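Local coordinates for protein alanine racemase 1 (Caldanaerobacter subterraneus subsp. tengcongensis MB4, PDB 4Y2W) that belongs to the alanine racemase family, whose members pair a TIM-barrel domain with a C-terminal beta domain, and assembles here as two protein chains, at residues A[1-5]-A[329-333]; A[132-136]-A[183-187]; A[123-127]-A[158-162]. The protein carries 1 engineered substitution. All coordinates share one frame; numbering follows the deposited sequence.

Contact 1 of 3, residues A[1-5]-A[329-333]; sequences VKFDG and VEIGD. Engineered in segment 1-5: Val1 (natural residue Met).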
loop_
_atom_site.group_PDB
_atom_site.type_symbol
_atom_site.label_atom_id
_atom_site.label_comp_id
_atom_site.label_asym_id
_atom_site.label_seq_id
_atom_site.Cartn_x
_atom_site.Cartn_y
_atom_site.Cartn_z
ATOM N N VAL A 1 26.416 2.849 -5.937
ATOM C CA VAL A 1 26.759 1.539 -6.577
ATOM C C VAL A 1 25.542 0.950 -7.294
ATOM O O VAL A 1 24.413 1.403 -7.088
ATOM C CB VAL A 1 27.305 0.509 -5.551
ATOM C CG1 VAL A 1 28.758 0.812 -5.198
ATOM C CG2 VAL A 1 26.439 0.467 -4.295
ATOM N N LYS A 2 25.788 -0.059 -8.131
ATOM C CA LYS A 2 24.724 -0.746 -8.871
ATOM C C LYS A 2 23.755 -1.450 -7.916
ATOM O O LYS A 2 22.570 -1.111 -7.859
ATOM C CB LYS A 2 25.312 -1.769 -9.852
ATOM C CG LYS A 2 26.130 -1.182 -10.995
ATOM C CD LYS A 2 26.737 -2.291 -11.850
ATOM C CE LYS A 2 27.784 -1.776 -12.833
ATOM N NZ LYS A 2 27.196 -1.051 -13.996
ATOM N N PHE A 3 24.269 -2.422 -7.164
ATOM C CA PHE A 3 23.458 -3.192 -6.224
ATOM C C PHE A 3 24.092 -3.204 -4.839
ATOM O O PHE A 3 25.277 -2.911 -4.685
ATOM C CB PHE A 3 23.279 -4.623 -6.728
ATOM C CG PHE A 3 22.525 -4.714 -8.024
ATOM C CD1 PHE A 3 21.164 -4.442 -8.069
ATOM C CD2 PHE A 3 23.176 -5.059 -9.200
ATOM C CE1 PHE A 3 20.463 -4.521 -9.263
ATOM C CE2 PHE A 3 22.481 -5.139 -10.397
ATOM C CZ PHE A 3 21.124 -4.873 -10.428
ATOM N N ASP A 4 23.286 -3.539 -3.837
ATOM C CA ASP A 4 23.737 -3.563 -2.445
ATOM C C ASP A 4 22.795 -4.429 -1.609
ATOM O O ASP A 4 21.927 -5.097 -2.158
ATOM C CB ASP A 4 23.823 -2.133 -1.888
ATOM C CG ASP A 4 22.480 -1.418 -1.885
ATOM O OD1 ASP A 4 21.433 -2.086 -2.004
ATOM O OD2 ASP A 4 22.471 -0.177 -1.758
ATOM N N GLY A 5 22.964 -4.414 -0.292
ATOM C CA GLY A 5 22.128 -5.202 0.609
ATOM C C GLY A 5 20.639 -4.925 0.515
ATOM O O GLY A 5 19.829 -5.821 0.733
ATOM N N VAL A 329 23.340 1.903 -21.779
ATOM C CA VAL A 329 22.486 1.333 -20.736
ATOM C C VAL A 329 23.084 0.018 -20.242
ATOM O O VAL A 329 23.599 -0.780 -21.027
ATOM C CB VAL A 329 21.039 1.110 -21.229
ATOM C CG1 VAL A 329 20.196 0.437 -20.156
ATOM C CG2 VAL A 329 20.404 2.435 -21.627
ATOM N N GLU A 330 23.007 -0.188 -18.929
ATOM C CA GLU A 330 23.651 -1.318 -18.276
ATOM C C GLU A 330 22.769 -1.901 -17.180
ATOM O O GLU A 330 21.807 -1.273 -16.734
ATOM C CB GLU A 330 24.977 -0.877 -17.659
ATOM C CG GLU A 330 26.071 -0.563 -18.665
ATOM C CD GLU A 330 27.429 -0.399 -18.008
ATOM O OE1 GLU A 330 27.479 -0.033 -16.814
ATOM O OE2 GLU A 330 28.447 -0.641 -18.687
ATOM N N ILE A 331 23.122 -3.106 -16.746
ATOM C CA ILE A 331 22.424 -3.770 -15.654
ATOM C C ILE A 331 22.800 -3.051 -14.365
ATOM O O ILE A 331 23.984 -2.898 -14.062
ATOM C CB ILE A 331 22.820 -5.262 -15.545
ATOM C CG1 ILE A 331 22.535 -6.014 -16.857
ATOM C CG2 ILE A 331 22.107 -5.924 -14.374
ATOM C CD1 ILE A 331 21.096 -5.959 -17.326
ATOM N N GLY A 332 21.796 -2.596 -13.620
ATOM C CA GLY A 332 22.027 -1.890 -12.363
ATOM C C GLY A 332 22.065 -0.377 -12.485
ATOM O O GLY A 332 22.417 0.313 -11.525
ATOM N N ASP A 333 21.714 0.150 -13.655
ATOM C CA ASP A 333 21.515 1.590 -13.794
ATOM C C ASP A 333 20.253 1.986 -13.039
ATOM O O ASP A 333 19.255 1.265 -13.062
ATOM C CB ASP A 333 21.401 2.008 -15.262
ATOM C CG ASP A 333 22.734 1.970 -15.991
ATOM O OD1 ASP A 333 23.796 1.951 -15.321
ATOM O OD2 ASP A 333 22.718 1.960 -17.242
#
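Lys2 and Gly332 bring the two loops together at a CA–CA distance of 4.6 Å, where the N-terminal residues lie against a type II turn running from Glu330 to Asp333. Gly332 takes the third position of that turn with phi 94°, a backbone setting in which a CB would press on the preceding carbonyl oxygen. The turn is tied internally by Glu330 N, which donates to Asp333 OD2 over 2.7 Å, reaching it from above the carboxylate plane. The Lys2 side chain meets that of Glu330 at a slant: its CD passes 3.6 Å from Ile331 O, and a final bend (chi4 -74°) sets NZ 3.0 Å from Glu330 OE1 in a salt bridge whose hydrogen bond is weak. Phe3 brings its ring against Gly332, its CZ 3.7 Å from Gly332 CA, while Ile331 CG2 meets the ring at its edge, 4.1 Å from CE2. Strand 248-260 receives Gly332 and Asp333 in backbone hydrogen bonds with Val254, and Arg253 donates to Gly332 O. Phe3 also packs on Pro90 of the second subunit. The contact thus joins the N-terminal loop to the loop between strands 319-322 and 334-336 through one charge pair between exposed residues and a small apolar patch, with no backbone hydrogen bond between them; the salt bridge, lying near solvent, probably contributes modestly.

Contact 2 of 3, residues A[132-136]-A[183-187]; sequences IDTGL and QFDKF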
loop_
_atom_site.group_PDB
_atom_site.type_symbol
_atom_site.label_atom_id
_atom_site.label_comp_id
_atom_site.label_asym_id
_atom_site.label_seq_id
_atom_site.Cartn_x
_atom_site.Cartn_y
_atom_site.Cartn_z
ATOM N N ILE A 132 -14.171 20.663 16.297
ATOM C CA ILE A 132 -15.356 21.364 15.899
ATOM C C ILE A 132 -15.603 21.225 14.411
ATOM O O ILE A 132 -14.723 21.410 13.612
ATOM C CB ILE A 132 -15.245 22.847 16.273
ATOM C CG1 ILE A 132 -14.783 22.982 17.705
ATOM C CG2 ILE A 132 -16.572 23.538 16.117
ATOM C CD1 ILE A 132 -15.783 22.483 18.712
ATOM N N ASP A 133 -16.829 20.911 14.049
ATOM C CA ASP A 133 -17.191 20.794 12.643
ATOM C C ASP A 133 -17.768 22.123 12.155
ATOM O O ASP A 133 -18.925 22.447 12.424
ATOM C CB ASP A 133 -18.201 19.663 12.460
ATOM C CG ASP A 133 -18.324 19.215 11.022
ATOM O OD1 ASP A 133 -18.170 20.061 10.109
ATOM O OD2 ASP A 133 -18.576 18.007 10.806
ATOM N N THR A 134 -16.952 22.889 11.436
ATOM C CA THR A 134 -17.340 24.218 10.973
ATOM C C THR A 134 -17.831 24.237 9.525
ATOM O O THR A 134 -18.098 25.309 8.986
ATOM C CB THR A 134 -16.168 25.211 11.109
ATOM O OG1 THR A 134 -15.003 24.677 10.470
ATOM C CG2 THR A 134 -15.855 25.475 12.571
ATOM N N GLY A 135 -17.968 23.067 8.901
ATOM C CA GLY A 135 -18.399 22.990 7.496
ATOM C C GLY A 135 -18.066 21.698 6.758
ATOM O O GLY A 135 -18.811 21.283 5.863
ATOM N N LEU A 136 -16.950 21.070 7.129
ATOM C CA LEU A 136 -16.455 19.859 6.468
ATOM C C LEU A 136 -17.394 18.644 6.576
ATOM O O LEU A 136 -17.362 17.752 5.722
ATOM C CB LEU A 136 -15.069 19.506 7.026
ATOM C CG LEU A 136 -14.304 18.312 6.445
ATOM C CD1 LEU A 136 -13.956 18.513 4.977
ATOM C CD2 LEU A 136 -13.041 18.066 7.258
ATOM N N GLN A 183 -16.016 29.563 7.785
ATOM C CA GLN A 183 -15.680 28.506 8.742
ATOM C C GLN A 183 -14.876 29.060 9.911
ATOM O O GLN A 183 -15.077 28.661 11.060
ATOM C CB GLN A 183 -14.883 27.383 8.069
ATOM C CG GLN A 183 -15.666 26.543 7.074
ATOM C CD GLN A 183 -14.895 25.317 6.618
ATOM O OE1 GLN A 183 -14.393 25.267 5.493
ATOM N NE2 GLN A 183 -14.789 24.323 7.494
ATOM N N PHE A 184 -13.962 29.976 9.609
ATOM C CA PHE A 184 -13.124 30.596 10.632
ATOM C C PHE A 184 -13.961 31.387 11.640
ATOM O O PHE A 184 -13.784 31.241 12.846
ATOM C CB PHE A 184 -12.079 31.504 9.982
ATOM C CG PHE A 184 -11.088 32.075 10.953
ATOM C CD1 PHE A 184 -10.027 31.308 11.410
ATOM C CD2 PHE A 184 -11.215 33.380 11.411
ATOM C CE1 PHE A 184 -9.113 31.830 12.309
ATOM C CE2 PHE A 184 -10.303 33.907 12.307
ATOM C CZ PHE A 184 -9.251 33.131 12.757
ATOM N N ASP A 185 -14.879 32.212 11.137
ATOM C CA ASP A 185 -15.742 33.029 11.993
ATOM C C ASP A 185 -16.597 32.168 12.927
ATOM O O ASP A 185 -16.633 32.418 14.132
ATOM C CB ASP A 185 -16.636 33.952 11.150
ATOM C CG ASP A 185 -15.854 35.072 10.464
ATOM O OD1 ASP A 185 -14.638 35.217 10.715
ATOM O OD2 ASP A 185 -16.463 35.814 9.668
ATOM N N LYS A 186 -17.271 31.156 12.380
ATOM C CA LYS A 186 -18.054 30.218 13.198
ATOM C C LYS A 186 -17.223 29.669 14.348
ATOM O O LYS A 186 -17.681 29.616 15.490
ATOM C CB LYS A 186 -18.555 29.043 12.362
ATOM C CG LYS A 186 -19.737 29.361 11.468
ATOM C CD LYS A 186 -20.362 28.081 10.942
ATOM C CE LYS A 186 -21.441 28.368 9.912
ATOM N NZ LYS A 186 -22.050 27.115 9.389
ATOM N N PHE A 187 -15.997 29.265 14.022
ATOM C CA PHE A 187 -15.063 28.712 14.994
ATOM C C PHE A 187 -14.769 29.725 16.097
ATOM O O PHE A 187 -14.951 29.431 17.278
ATOM C CB PHE A 187 -13.767 28.290 14.290
ATOM C CG PHE A 187 -12.833 27.485 15.151
ATOM C CD1 PHE A 187 -13.252 26.297 15.734
ATOM C CD2 PHE A 187 -11.526 27.905 15.360
ATOM C CE1 PHE A 187 -12.392 25.554 16.522
ATOM C CE2 PHE A 187 -10.661 27.162 16.145
ATOM C CZ PHE A 187 -11.094 25.986 16.727
#
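Thr134 turns OG1 into the position between its backbone N and carbonyl carbon (chi1 52°), while Gln183 swings CG beside its own backbone N (chi1 -69°) and then extends, which carries the amide across the threonine at about a right angle. NE2 of Gln183 donates to Thr134 OG1 over 3.0 Å, the hydroxyl oxygen lying somewhat tilted from the amide plane. The same hydroxyl is hydrogen-bonded to Ser167 OG, and the other end of the amide, OE1, accepts from Ala170 N, so Gln183 links the loop to the segment beyond strand 160-166. Its CG also rests 3.3 Å from Thr134 O. Residues 132-136 follow strand 126-131, and the residues from Ser167 to Ala170 follow strand 160-166, at the C-terminal end of a TIM barrel, the end at which such barrels carry their ligand sites; His168, one of the alanine pocket residues, lies in the second loop and offers its carbonyl to NE2 in a weak bond. The methyl of Thr134 also packs on the helix, with CG2 3.9 Å from Phe187 CB. One helical turn beyond Gln183, Phe187 presents the edge of its ring to Ile132, whose CG1 lies in plane 3.7 Å from CE1; both side chains pack on Ile165. Asp133 shapes the loop from within, OD1 accepting from Gly135 N at 3.2 Å in an Asx turn and from Gly137 N as well. Leu136, at the far end of the loop, packs on Tyr268 of the second subunit.

Contact 3 of 3, residues A[123-127]-A[158-162]; sequences NKRAK and RGLIL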
loop_
_atom_site.group_PDB
_atom_site.type_symbol
_atom_site.label_atom_id
_atom_site.label_comp_id
_atom_site.label_asym_id
_atom_site.label_seq_id
_atom_site.Cartn_x
_atom_site.Cartn_y
_atom_site.Cartn_z
ATOM N N ASN A 123 -4.223 7.403 37.699
ATOM C CA ASN A 123 -3.739 8.579 38.436
ATOM C C ASN A 123 -2.911 9.543 37.575
ATOM O O ASN A 123 -1.994 10.202 38.069
ATOM C CB ASN A 123 -2.949 8.151 39.682
ATOM C CG ASN A 123 -3.683 7.110 40.511
ATOM O OD1 ASN A 123 -3.163 6.022 40.759
ATOM N ND2 ASN A 123 -4.900 7.435 40.934
ATOM N N LYS A 124 -3.250 9.612 36.287
ATOM C CA LYS A 124 -2.644 10.554 35.349
ATOM C C LYS A 124 -3.756 11.424 34.772
ATOM O O LYS A 124 -4.937 11.180 35.027
ATOM C CB LYS A 124 -1.909 9.815 34.222
ATOM C CG LYS A 124 -0.736 8.958 34.690
ATOM C CD LYS A 124 -0.080 8.184 33.550
ATOM C CE LYS A 124 1.106 8.921 32.936
ATOM N NZ LYS A 124 0.724 10.139 32.169
ATOM N N ARG A 125 -3.376 12.438 34.001
ATOM C CA ARG A 125 -4.342 13.348 33.393
ATOM C C ARG A 125 -4.269 13.258 31.865
ATOM O O ARG A 125 -3.210 13.470 31.275
ATOM C CB ARG A 125 -4.095 14.782 33.866
ATOM C CG ARG A 125 -3.847 14.912 35.367
ATOM C CD ARG A 125 -4.571 16.106 35.975
ATOM N NE ARG A 125 -4.129 17.389 35.433
ATOM C CZ ARG A 125 -4.745 18.553 35.645
ATOM N NH1 ARG A 125 -5.844 18.615 36.393
ATOM N NH2 ARG A 125 -4.261 19.667 35.104
ATOM N N ALA A 126 -5.400 12.944 31.235
ATOM C CA ALA A 126 -5.453 12.723 29.786
ATOM C C ALA A 126 -5.683 14.024 29.023
ATOM O O ALA A 126 -6.773 14.601 29.074
ATOM C CB ALA A 126 -6.543 11.716 29.441
ATOM N N LYS A 127 -4.651 14.476 28.314
ATOM C CA LYS A 127 -4.753 15.664 27.469
ATOM C C LYS A 127 -5.754 15.414 26.343
ATOM O O LYS A 127 -5.769 14.332 25.767
ATOM C CB LYS A 127 -3.380 16.022 26.893
ATOM C CG LYS A 127 -2.405 16.556 27.932
ATOM C CD LYS A 127 -1.008 16.784 27.367
ATOM C CE LYS A 127 -0.142 15.536 27.473
ATOM N NZ LYS A 127 1.280 15.783 27.097
ATOM N N ARG A 158 -11.494 16.884 36.478
ATOM C CA ARG A 158 -10.096 16.918 36.930
ATOM C C ARG A 158 -9.216 15.818 36.318
ATOM O O ARG A 158 -7.990 15.944 36.300
ATOM C CB ARG A 158 -10.025 16.857 38.464
ATOM C CG ARG A 158 -10.472 15.537 39.082
ATOM C CD ARG A 158 -10.681 15.674 40.583
ATOM N NE ARG A 158 -11.167 14.439 41.204
ATOM C CZ ARG A 158 -10.422 13.363 41.462
ATOM N NH1 ARG A 158 -10.980 12.303 42.032
ATOM N NH2 ARG A 158 -9.127 13.330 41.153
ATOM N N GLY A 159 -9.838 14.746 35.831
ATOM C CA GLY A 159 -9.113 13.675 35.154
ATOM C C GLY A 159 -8.604 14.055 33.773
ATOM O O GLY A 159 -7.690 13.414 33.252
ATOM N N LEU A 160 -9.201 15.087 33.176
ATOM C CA LEU A 160 -8.794 15.573 31.859
ATOM C C LEU A 160 -7.992 16.860 31.959
ATOM O O LEU A 160 -8.004 17.533 32.986
ATOM C CB LEU A 160 -10.025 15.836 30.990
ATOM C CG LEU A 160 -11.015 14.685 30.833
ATOM C CD1 LEU A 160 -12.166 15.108 29.930
ATOM C CD2 LEU A 160 -10.319 13.447 30.290
ATOM N N ILE A 161 -7.283 17.175 30.878
ATOM C CA ILE A 161 -6.710 18.497 30.663
ATOM C C ILE A 161 -7.234 18.986 29.317
ATOM O O ILE A 161 -6.975 18.371 28.280
ATOM C CB ILE A 161 -5.167 18.489 30.627
ATOM C CG1 ILE A 161 -4.592 17.791 31.864
ATOM C CG2 ILE A 161 -4.634 19.916 30.537
ATOM C CD1 ILE A 161 -3.090 17.589 31.807
ATOM N N LEU A 162 -7.973 20.088 29.345
ATOM C CA LEU A 162 -8.602 20.637 28.153
ATOM C C LEU A 162 -7.624 21.589 27.453
ATOM O O LEU A 162 -7.763 22.816 27.515
ATOM C CB LEU A 162 -9.909 21.327 28.550
ATOM C CG LEU A 162 -10.957 21.638 27.482
ATOM C CD1 LEU A 162 -11.082 20.527 26.452
ATOM C CD2 LEU A 162 -12.296 21.882 28.159
#
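Ala126 sits between two backbone hydrogen bonds to the neighbouring parallel strand: its N donates to Gly159 O over 3.1 Å, and its O accepts from Ile161 N over 3.2 Å. This gripping of one residue by the two that flank Leu160 is the parallel-sheet register, and CA-H...O contacts supplement it, as between Lys127 CA and Ile161 O at 3.6 Å. Arg125, just ahead of the strand, bends at chi2 (-138°) and folds over Ile161, laying one face of its guanidinium on CG1, which is 3.6 Å from NE. NH1 gives only a weak bond to Arg158 O, at 3.4 Å. Lys127 and Ile161 project in parallel from the same face of the sheet, with Lys127 CG 4.1 Å from Ile161 CD1, and the lysine NZ pairs with Asp101. On the other face, Ala126 CB meets Leu160 CD2 at 4.2 Å; this face packs against helix 109-121, whose Leu115 and Ser119 touch the alanine. That helix ends in a Schellman motif at Asn123, and the chain enters strand 126-131 directly afterwards. The strand stands between 103-106 and 160-166 in the eight-stranded barrel, joined to the latter by the beta-alpha-beta crossover through helix 144-155.

How the contacts relate
Contacts 2 and 3 belong to the same barrel and both involve strand 126-131 or the loop after it: contact 3 pairs its beginning with that of strand 160-166, and contact 2 lies past its C-terminal end. Their centres are 26 Å apart and their nearest atoms about 9 Å. Contact 1 lies on the opposite side of the chain's centre, 53 Å from contact 2 and 55 Å from contact 3 between centres, although its segments enclose both others in sequence. Contacts 1 and 2 both reach the second subunit. Contact 2 lies near a bound alanine: the side chain of Leu136 is about 7 Å from it, and Tyr268 across the subunit interface is itself a pocket residue.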